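Local coordinates for protein oxygenase-reductase (Streptomyces fradiae, PDB 4OSP) that reduces the C-6 ketone of angucyclinones with NADPH through this C-terminal reductase domain of UrdM, a short-chain dehydrogenase/reductase joined to a probable FAD-binding oxygenase, at residues Val81-Leu84 with Phe85-Leu88; Val139-Ala142 with Leu143-Ile146; Leu182-Ala185 with Lys186-Ser190. One frame throughout, in Å; residues are numbered along the deposited sequence.

The three contacts are short local stretches on three successive helices of the Rossmann fold, met in the order helix 80-96, helix 121-142 and helix 168-187. Interaction 1 sits near the start of its helix, whereas interactions 2 and 3 run over the C-terminal ends of theirs, the second passing into the loop beyond. Centres of interactions 1 and 2 are about 12 Å apart and those of 2 and 3 about 13 Å, so the 139-146 region lies against both neighbours: Phe85 packs on Arg141, Ala142 and Leu145, while Leu143 packs on Phe184 and Leu188. Interactions 1 and 3 do not touch, their nearest atoms being about 12 Å apart. Interactions 2 and 3 also reach a second subunit, which ties these helix ends to the assembly.

Interaction 1 of 3, residues Val81-Leu84 with Phe85-Leu88; sequences VHEL and FLAL
Phe85 N donates a hydrogen bond to Val81 O at 3.0 Å, and three more i to i+4 bonds of the same alpha-helix follow: Leu86 to His82, Ala87 to Glu83 and Leu88 to Leu84. This is an early part of helix 80-96, one of the helices flanking the parallel sheet of a Rossmann fold. Within the first turn, on the outward side, the neighbours His82 and Glu83 form a His-carboxylate hydrogen bond, ND1 of His82 to OE2 of Glu83 at 3.2 Å. The acceptor lies in the plane of the imidazole, but the donor comes from well above the carboxylate plane. Glu83 is bent at chi2 (-60°), which folds its carboxylate back along the helix surface; its OE1 then lies 4.1 Å from Leu86 CD2, the two side chains running alongside each other.

The inward side is mostly apolar. Leu84 reaches His46, Val71 and Ala73 and approaches the side chain of Leu75, a residue of the NADP(+) site, while Phe85 turns to Arg141 and Leu145. Between them, Leu84 CG stands 3.9 Å from Phe85 CD1, the two side chains slanting across one another. Val81 and Phe85 instead point the same way. With CG1 anti to the backbone N (chi1 177°), Val81 brings that methyl to 3.7 Å from Phe85 CD1, and the same CD1 lies 3.3 Å from Val81 O, which sits at the ring edge.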
ATOM      1  N   VAL B  81       8.719 -29.852 -10.097  1.00 22.96           N
ATOM      2  CA  VAL B  81       7.872 -30.075  -8.913  1.00 23.65           C
ATOM      3  C   VAL B  81       7.853 -31.567  -8.590  1.00 23.80           C
ATOM      4  O   VAL B  81       7.994 -31.962  -7.429  1.00 24.50           O
ATOM      5  CB  VAL B  81       6.431 -29.527  -9.086  1.00 23.26           C
ATOM      6  CG1 VAL B  81       5.581 -29.834  -7.867  1.00 23.52           C
ATOM      7  CG2 VAL B  81       6.458 -28.027  -9.297  1.00 23.21           C
ATOM      8  N   HIS B  82       7.721 -32.387  -9.627  1.00 24.24           N
ATOM      9  CA  HIS B  82       7.703 -33.841  -9.474  1.00 24.37           C
ATOM     10  C   HIS B  82       8.901 -34.378  -8.682  1.00 23.73           C
ATOM     11  O   HIS B  82       8.736 -35.080  -7.677  1.00 22.20           O
ATOM     12  CB  HIS B  82       7.635 -34.511 -10.842  1.00 25.23           C
ATOM     13  CG  HIS B  82       7.461 -35.993 -10.770  1.00 26.92           C
ATOM     14  ND1 HIS B  82       8.482 -36.877 -11.051  1.00 26.62           N
ATOM     15  CD2 HIS B  82       6.396 -36.746 -10.416  1.00 26.18           C
ATOM     16  CE1 HIS B  82       8.047 -38.111 -10.883  1.00 26.48           C
ATOM     17  NE2 HIS B  82       6.786 -38.058 -10.494  1.00 26.78           N
ATOM     18  N   GLU B  83      10.103 -34.043  -9.132  1.00 24.48           N
ATOM     19  CA  GLU B  83      11.318 -34.534  -8.475  1.00 25.98           C
ATOM     20  C   GLU B  83      11.437 -33.978  -7.057  1.00 25.37           C
ATOM     21  O   GLU B  83      11.694 -34.729  -6.104  1.00 25.44           O
ATOM     22  CB  GLU B  83      12.579 -34.210  -9.303  1.00 26.53           C
ATOM     23  CG  GLU B  83      12.552 -34.750 -10.728  1.00 29.57           C
ATOM     24  CD  GLU B  83      12.419 -36.275 -10.802  1.00 32.53           C
ATOM     25  OE1 GLU B  83      13.085 -36.991 -10.016  1.00 35.00           O
ATOM     26  OE2 GLU B  83      11.649 -36.760 -11.656  1.00 32.52           O
ATOM     27  N   LEU B  84      11.233 -32.670  -6.910  1.00 24.58           N
ATOM     28  CA  LEU B  84      11.268 -32.052  -5.585  1.00 23.40           C
ATOM     29  C   LEU B  84      10.461 -32.879  -4.577  1.00 22.74           C
ATOM     30  O   LEU B  84      10.990 -33.306  -3.549  1.00 23.11           O
ATOM     31  CB  LEU B  84      10.755 -30.608  -5.641  1.00 23.43           C
ATOM     32  CG  LEU B  84      10.583 -29.812  -4.334  1.00 23.88           C
ATOM     33  CD1 LEU B  84      11.814 -29.856  -3.438  1.00 23.28           C
ATOM     34  CD2 LEU B  84      10.234 -28.364  -4.654  1.00 23.62           C
ATOM     35  N   PHE B  85       9.195 -33.131  -4.881  1.00 21.57           N
ATOM     36  CA  PHE B  85       8.324 -33.752  -3.900  1.00 22.01           C
ATOM     37  C   PHE B  85       8.541 -35.257  -3.743  1.00 22.27           C
ATOM     38  O   PHE B  85       8.328 -35.800  -2.668  1.00 22.44           O
ATOM     39  CB  PHE B  85       6.858 -33.401  -4.173  1.00 22.62           C
ATOM     40  CG  PHE B  85       6.482 -32.011  -3.730  1.00 23.25           C
ATOM     41  CD1 PHE B  85       6.807 -30.904  -4.512  1.00 22.74           C
ATOM     42  CD2 PHE B  85       5.831 -31.806  -2.516  1.00 23.21           C
ATOM     43  CE1 PHE B  85       6.477 -29.624  -4.102  1.00 23.55           C
ATOM     44  CE2 PHE B  85       5.487 -30.531  -2.106  1.00 24.16           C
ATOM     45  CZ  PHE B  85       5.811 -29.434  -2.900  1.00 24.48           C
ATOM     46  N   LEU B  86       8.997 -35.920  -4.801  1.00 22.87           N
ATOM     47  CA  LEU B  86       9.437 -37.313  -4.695  1.00 24.35           C
ATOM     48  C   LEU B  86      10.504 -37.426  -3.611  1.00 24.20           C
ATOM     49  O   LEU B  86      10.382 -38.235  -2.674  1.00 24.03           O
ATOM     50  CB  LEU B  86      10.000 -37.790  -6.029  1.00 26.41           C
ATOM     51  CG  LEU B  86      10.137 -39.292  -6.295  1.00 30.05           C
ATOM     52  CD1 LEU B  86       8.768 -39.957  -6.442  1.00 30.41           C
ATOM     53  CD2 LEU B  86      10.972 -39.518  -7.551  1.00 29.84           C
ATOM     54  N   ALA B  87      11.526 -36.584  -3.722  1.00 23.94           N
ATOM     55  CA  ALA B  87      12.626 -36.567  -2.761  1.00 25.31           C
ATOM     56  C   ALA B  87      12.154 -36.072  -1.391  1.00 26.48           C
ATOM     57  O   ALA B  87      12.509 -36.642  -0.356  1.00 27.15           O
ATOM     58  CB  ALA B  87      13.772 -35.714  -3.286  1.00 25.01           C
ATOM     59  N   LEU B  88      11.312 -35.042  -1.389  1.00 26.01           N
ATOM     60  CA  LEU B  88      10.797 -34.500  -0.140  1.00 25.98           C
ATOM     61  C   LEU B  88      10.043 -35.567   0.658  1.00 26.37           C
ATOM     62  O   LEU B  88      10.278 -35.741   1.859  1.00 27.07           O
ATOM     63  CB  LEU B  88       9.898 -33.276  -0.402  1.00 24.33           C
ATOM     64  CG  LEU B  88       9.235 -32.648   0.825  1.00 23.38           C
ATOM     65  CD1 LEU B  88      10.285 -31.951   1.678  1.00 24.36           C
ATOM     66  CD2 LEU B  88       8.131 -31.679   0.425  1.00 22.67           C
TER

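Interaction 2 of 3, residues Val139-Ala142 with Leu143-Ile146; sequences VQRA and LTLI
Leu143 N donates to Val139 O at 3.0 Å, an i to i+4 bond at the C-terminal end of helix 121-142, and it has a weak second bond to Gln140 O. Beyond it the backbone gathers on one acceptor. Ala142 O receives two N-H groups, Leu145 N at 2.7 Å and Ile146 N at 3.0 Å. Ile146 N approaches nearly in line with the C=O bond, whereas Leu145 N stands 51° out of the carbonyl plane, so one oxygen serves donors from two directions as the chain turns. The backbone of Leu145 is also hydrogen-bonded to that of Leu101.

Gln140 and Arg141 find their polar partners outside the turn. Arg141 NH2 forms a salt bridge with Glu89 on helix 80-96, and Gln140 NE2 gives hydrogen bonds to Val119 O and Pro116 O of the second subunit, so the two side chains tie the helix end to a neighbouring helix and to another chain.

Apolar contacts complete the turn. Ile146 CD1 comes back to 3.9 Å from Ala142 CB, helped by CG1 lying anti to its carbonyl carbon (chi1 -58°). Leu143 CD2 meets Val139 CG1 at 4.2 Å, and both residues continue onto Phe184. Such an exit from helix 121-142 toward strand 151-155 belongs to a beta-alpha-beta crossover of the Rossmann fold.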
ATOM      1  N   VAL B 139       3.373 -24.642  -4.245  1.00 19.56           N
ATOM      2  CA  VAL B 139       2.278 -24.420  -3.322  1.00 19.54           C
ATOM      3  C   VAL B 139       1.153 -25.402  -3.630  1.00 19.64           C
ATOM      4  O   VAL B 139       0.612 -26.049  -2.728  1.00 20.27           O
ATOM      5  CB  VAL B 139       1.747 -22.975  -3.398  1.00 20.08           C
ATOM      6  CG1 VAL B 139       0.488 -22.826  -2.554  1.00 20.17           C
ATOM      7  CG2 VAL B 139       2.818 -21.994  -2.941  1.00 20.83           C
ATOM      8  N   GLN B 140       0.812 -25.522  -4.906  1.00 19.54           N
ATOM      9  CA  GLN B 140      -0.297 -26.376  -5.305  1.00 20.54           C
ATOM     10  C   GLN B 140      -0.060 -27.814  -4.857  1.00 21.32           C
ATOM     11  O   GLN B 140      -0.918 -28.430  -4.230  1.00 22.39           O
ATOM     12  CB  GLN B 140      -0.501 -26.327  -6.816  1.00 19.93           C
ATOM     13  CG  GLN B 140      -1.746 -27.064  -7.290  1.00 19.43           C
ATOM     14  CD  GLN B 140      -1.801 -27.166  -8.792  1.00 19.27           C
ATOM     15  OE1 GLN B 140      -1.077 -27.956  -9.395  1.00 18.52           O
ATOM     16  NE2 GLN B 140      -2.659 -26.360  -9.410  1.00 19.45           N
ATOM     17  N   ARG B 141       1.116 -28.336  -5.168  1.00 21.13           N
ATOM     18  CA  ARG B 141       1.468 -29.681  -4.775  1.00 21.36           C
ATOM     19  C   ARG B 141       1.594 -29.810  -3.241  1.00 21.79           C
ATOM     20  O   ARG B 141       1.151 -30.811  -2.662  1.00 22.38           O
ATOM     21  CB  ARG B 141       2.740 -30.131  -5.508  1.00 22.00           C
ATOM     22  CG  ARG B 141       3.293 -31.494  -5.115  1.00 24.70           C
ATOM     23  CD  ARG B 141       2.430 -32.671  -5.580  1.00 25.14           C
ATOM     24  NE  ARG B 141       2.619 -33.810  -4.677  1.00 27.42           N
ATOM     25  CZ  ARG B 141       3.521 -34.764  -4.861  1.00 28.05           C
ATOM     26  NH1 ARG B 141       4.306 -34.733  -5.925  1.00 33.94           N
ATOM     27  NH2 ARG B 141       3.639 -35.751  -3.999  1.00 27.19           N
ATOM     28  N   ALA B 142       2.147 -28.792  -2.579  1.00 20.40           N
ATOM     29  CA  ALA B 142       2.344 -28.857  -1.120  1.00 20.87           C
ATOM     30  C   ALA B 142       1.048 -28.886  -0.302  1.00 22.02           C
ATOM     31  O   ALA B 142       1.041 -29.396   0.826  1.00 22.30           O
ATOM     32  CB  ALA B 142       3.255 -27.733  -0.634  1.00 19.97           C
ATOM     33  N   LEU B 143      -0.035 -28.328  -0.853  1.00 22.74           N
ATOM     34  CA  LEU B 143      -1.330 -28.314  -0.161  1.00 25.02           C
ATOM     35  C   LEU B 143      -1.765 -29.706   0.264  1.00 26.43           C
ATOM     36  O   LEU B 143      -2.483 -29.868   1.247  1.00 28.28           O
ATOM     37  CB  LEU B 143      -2.428 -27.687  -1.022  1.00 26.23           C
ATOM     38  CG  LEU B 143      -2.332 -26.217  -1.444  1.00 27.07           C
ATOM     39  CD1 LEU B 143      -3.642 -25.826  -2.109  1.00 30.04           C
ATOM     40  CD2 LEU B 143      -2.034 -25.285  -0.283  1.00 26.39           C
ATOM     41  N   THR B 144      -1.319 -30.713  -0.471  1.00 27.84           N
ATOM     42  CA  THR B 144      -1.617 -32.094  -0.120  1.00 29.54           C
ATOM     43  C   THR B 144      -0.892 -32.561   1.148  1.00 29.39           C
ATOM     44  O   THR B 144      -1.309 -33.531   1.775  1.00 31.56           O
ATOM     45  CB  THR B 144      -1.279 -33.060  -1.273  1.00 32.60           C
ATOM     46  OG1 THR B 144      -1.537 -34.399  -0.846  1.00 39.74           O
ATOM     47  CG2 THR B 144       0.181 -32.959  -1.660  1.00 30.19           C
ATOM     48  N   LEU B 145       0.184 -31.869   1.523  1.00 26.15           N
ATOM     49  CA  LEU B 145       0.999 -32.286   2.655  1.00 24.23           C
ATOM     50  C   LEU B 145       0.852 -31.375   3.876  1.00 24.76           C
ATOM     51  O   LEU B 145       1.034 -31.821   5.003  1.00 25.92           O
ATOM     52  CB  LEU B 145       2.469 -32.387   2.247  1.00 23.36           C
ATOM     53  CG  LEU B 145       2.794 -33.220   0.997  1.00 23.46           C
ATOM     54  CD1 LEU B 145       4.291 -33.186   0.707  1.00 23.25           C
ATOM     55  CD2 LEU B 145       2.327 -34.665   1.140  1.00 23.55           C
ATOM     56  N   ILE B 146       0.526 -30.102   3.649  1.00 23.88           N
ATOM     57  CA  ILE B 146       0.408 -29.140   4.746  1.00 22.10           C
ATOM     58  C   ILE B 146      -0.875 -29.352   5.540  1.00 22.53           C
ATOM     59  O   ILE B 146      -1.963 -29.341   4.972  1.00 22.42           O
ATOM     60  CB  ILE B 146       0.495 -27.677   4.251  1.00 21.36           C
ATOM     61  CG1 ILE B 146       1.834 -27.445   3.517  1.00 20.50           C
ATOM     62  CG2 ILE B 146       0.304 -26.703   5.415  1.00 19.08           C
ATOM     63  CD1 ILE B 146       1.873 -26.186   2.689  1.00 19.79           C
TER

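Interaction 3 of 3, residues Leu182-Ala185 with Lys186-Ser190; sequences LHFA and KHLGS
His187 N and Leu188 N carry the two stronger backbone bonds across the end of helix 168-187, to His183 O and Phe184 O respectively, each at 2.8 Å. Leu188 N stands 36° out of the plane of the Phe184 carbonyl, and the backbone departs from the helix at Leu188. The bond from Lys186 N to Leu182 O is weak at 3.4 Å, and so is the one from Gly189 N to Lys186 O that follows the helix end.

Among the polar side chains, the two imidazoles are held from outside the two segments. His183 NE2 is hydrogen-bonded to Gln179 OE1 and its ND1 to the backbone N of Asn164 of the second subunit, so both ring nitrogens are engaged and the rotation of the ring is fixed. Leu182 CG lies 4.2 Å above the centre of one face of that ring. His187 NE2 is hydrogen-bonded to Glu117 OE2 of the second subunit.

Packing centres on Phe184. Leu188 CD1 meets Phe184 CD1 at 4.1 Å. With chi1 at -58° the CG of Leu188 sits beside its own N and is brought into van der Waals contact with Phe184 O, at 3.2 Å. Farther out, Phe184 meets Phe136, while Ala185 and Leu188 pack on Val195; Leu182 and Ala185 also touch Leu262 of the third subunit. The whole is the C-terminal end of the helix in the beta-alpha-beta unit 151-155, 168-187, 194-204 of a Rossmann fold, here built into a subunit interface.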
ATOM      1  N   LEU B 182      -1.375 -13.101  -1.335  1.00 18.82           N
ATOM      2  CA  LEU B 182      -2.706 -12.482  -1.137  1.00 18.77           C
ATOM      3  C   LEU B 182      -3.878 -13.482  -1.298  1.00 18.12           C
ATOM      4  O   LEU B 182      -4.710 -13.619  -0.416  1.00 17.53           O
ATOM      5  CB  LEU B 182      -2.889 -11.282  -2.079  1.00 19.00           C
ATOM      6  CG  LEU B 182      -4.227 -10.520  -2.069  1.00 19.90           C
ATOM      7  CD1 LEU B 182      -4.335  -9.655  -0.820  1.00 21.55           C
ATOM      8  CD2 LEU B 182      -4.378  -9.652  -3.313  1.00 19.79           C
ATOM      9  N   HIS B 183      -3.903 -14.190  -2.422  1.00 17.41           N
ATOM     10  CA  HIS B 183      -5.024 -15.050  -2.781  1.00 16.76           C
ATOM     11  C   HIS B 183      -5.027 -16.395  -2.047  1.00 16.59           C
ATOM     12  O   HIS B 183      -6.082 -16.853  -1.587  1.00 16.38           O
ATOM     13  CB  HIS B 183      -5.071 -15.200  -4.289  1.00 16.26           C
ATOM     14  CG  HIS B 183      -5.000 -13.886  -5.004  1.00 16.88           C
ATOM     15  ND1 HIS B 183      -6.093 -13.054  -5.139  1.00 16.87           N
ATOM     16  CD2 HIS B 183      -3.958 -13.231  -5.563  1.00 16.83           C
ATOM     17  CE1 HIS B 183      -5.729 -11.957  -5.773  1.00 16.69           C
ATOM     18  NE2 HIS B 183      -4.436 -12.030  -6.023  1.00 16.92           N
ATOM     19  N   PHE B 184      -3.856 -17.002  -1.881  1.00 15.78           N
ATOM     20  CA  PHE B 184      -3.777 -18.213  -1.074  1.00 16.01           C
ATOM     21  C   PHE B 184      -4.055 -18.001   0.398  1.00 16.35           C
ATOM     22  O   PHE B 184      -4.476 -18.933   1.089  1.00 17.88           O
ATOM     23  CB  PHE B 184      -2.455 -18.949  -1.267  1.00 15.70           C
ATOM     24  CG  PHE B 184      -2.469 -19.900  -2.404  1.00 15.76           C
ATOM     25  CD1 PHE B 184      -3.159 -21.093  -2.309  1.00 16.29           C
ATOM     26  CD2 PHE B 184      -1.821 -19.597  -3.588  1.00 15.76           C
ATOM     27  CE1 PHE B 184      -3.184 -21.984  -3.364  1.00 15.70           C
ATOM     28  CE2 PHE B 184      -1.854 -20.479  -4.657  1.00 15.96           C
ATOM     29  CZ  PHE B 184      -2.541 -21.673  -4.546  1.00 16.00           C
ATOM     30  N   ALA B 185      -3.816 -16.794   0.898  1.00 16.82           N
ATOM     31  CA  ALA B 185      -4.149 -16.487   2.296  1.00 17.07           C
ATOM     32  C   ALA B 185      -5.667 -16.516   2.468  1.00 17.59           C
ATOM     33  O   ALA B 185      -6.199 -17.064   3.452  1.00 18.93           O
ATOM     34  CB  ALA B 185      -3.591 -15.128   2.696  1.00 16.57           C
ATOM     35  N   LYS B 186      -6.364 -15.924   1.510  1.00 17.24           N
ATOM     36  CA  LYS B 186      -7.810 -16.006   1.468  1.00 17.98           C
ATOM     37  C   LYS B 186      -8.245 -17.460   1.274  1.00 17.86           C
ATOM     38  O   LYS B 186      -9.116 -17.962   1.996  1.00 17.85           O
ATOM     39  CB  LYS B 186      -8.354 -15.124   0.337  1.00 18.68           C
ATOM     40  CG  LYS B 186      -9.855 -15.234   0.105  1.00 20.06           C
ATOM     41  CD  LYS B 186     -10.602 -14.514   1.200  1.00 21.93           C
ATOM     42  CE  LYS B 186     -12.103 -14.548   0.988  1.00 23.45           C
ATOM     43  NZ  LYS B 186     -12.772 -14.417   2.315  1.00 26.05           N
ATOM     44  N   HIS B 187      -7.623 -18.139   0.314  1.00 17.98           N
ATOM     45  CA  HIS B 187      -8.035 -19.496  -0.051  1.00 17.84           C
ATOM     46  C   HIS B 187      -7.884 -20.441   1.132  1.00 18.95           C
ATOM     47  O   HIS B 187      -8.758 -21.267   1.376  1.00 19.09           O
ATOM     48  CB  HIS B 187      -7.225 -20.008  -1.248  1.00 16.96           C
ATOM     49  CG  HIS B 187      -7.736 -21.298  -1.822  1.00 16.54           C
ATOM     50  ND1 HIS B 187      -9.008 -21.434  -2.345  1.00 16.30           N
ATOM     51  CD2 HIS B 187      -7.138 -22.507  -1.967  1.00 15.77           C
ATOM     52  CE1 HIS B 187      -9.175 -22.672  -2.775  1.00 15.92           C
ATOM     53  NE2 HIS B 187      -8.054 -23.343  -2.560  1.00 16.00           N
ATOM     54  N   LEU B 188      -6.790 -20.290   1.883  1.00 18.82           N
ATOM     55  CA  LEU B 188      -6.437 -21.259   2.920  1.00 18.81           C
ATOM     56  C   LEU B 188      -6.907 -20.873   4.323  1.00 19.94           C
ATOM     57  O   LEU B 188      -6.517 -21.508   5.301  1.00 20.42           O
ATOM     58  CB  LEU B 188      -4.930 -21.526   2.909  1.00 17.66           C
ATOM     59  CG  LEU B 188      -4.335 -22.044   1.583  1.00 17.04           C
ATOM     60  CD1 LEU B 188      -2.818 -22.183   1.673  1.00 15.86           C
ATOM     61  CD2 LEU B 188      -4.978 -23.367   1.176  1.00 16.19           C
ATOM     62  N   GLY B 189      -7.760 -19.849   4.414  1.00 20.88           N
ATOM     63  CA  GLY B 189      -8.322 -19.392   5.705  1.00 20.75           C
ATOM     64  C   GLY B 189      -9.064 -20.467   6.497  1.00 22.22           C
ATOM     65  O   GLY B 189      -8.835 -20.638   7.706  1.00 22.11           O
ATOM     66  N   SER B 190      -9.933 -21.211   5.822  1.00 21.60           N
ATOM     67  CA  SER B 190     -10.739 -22.241   6.481  1.00 22.64           C
ATOM     68  C   SER B 190      -9.900 -23.422   6.998  1.00 23.77           C
ATOM     69  O   SER B 190     -10.400 -24.252   7.764  1.00 25.33           O
ATOM     70  CB  SER B 190     -11.790 -22.777   5.514  1.00 23.03           C
ATOM     71  OG  SER B 190     -11.153 -23.419   4.420  1.00 22.84           O
TER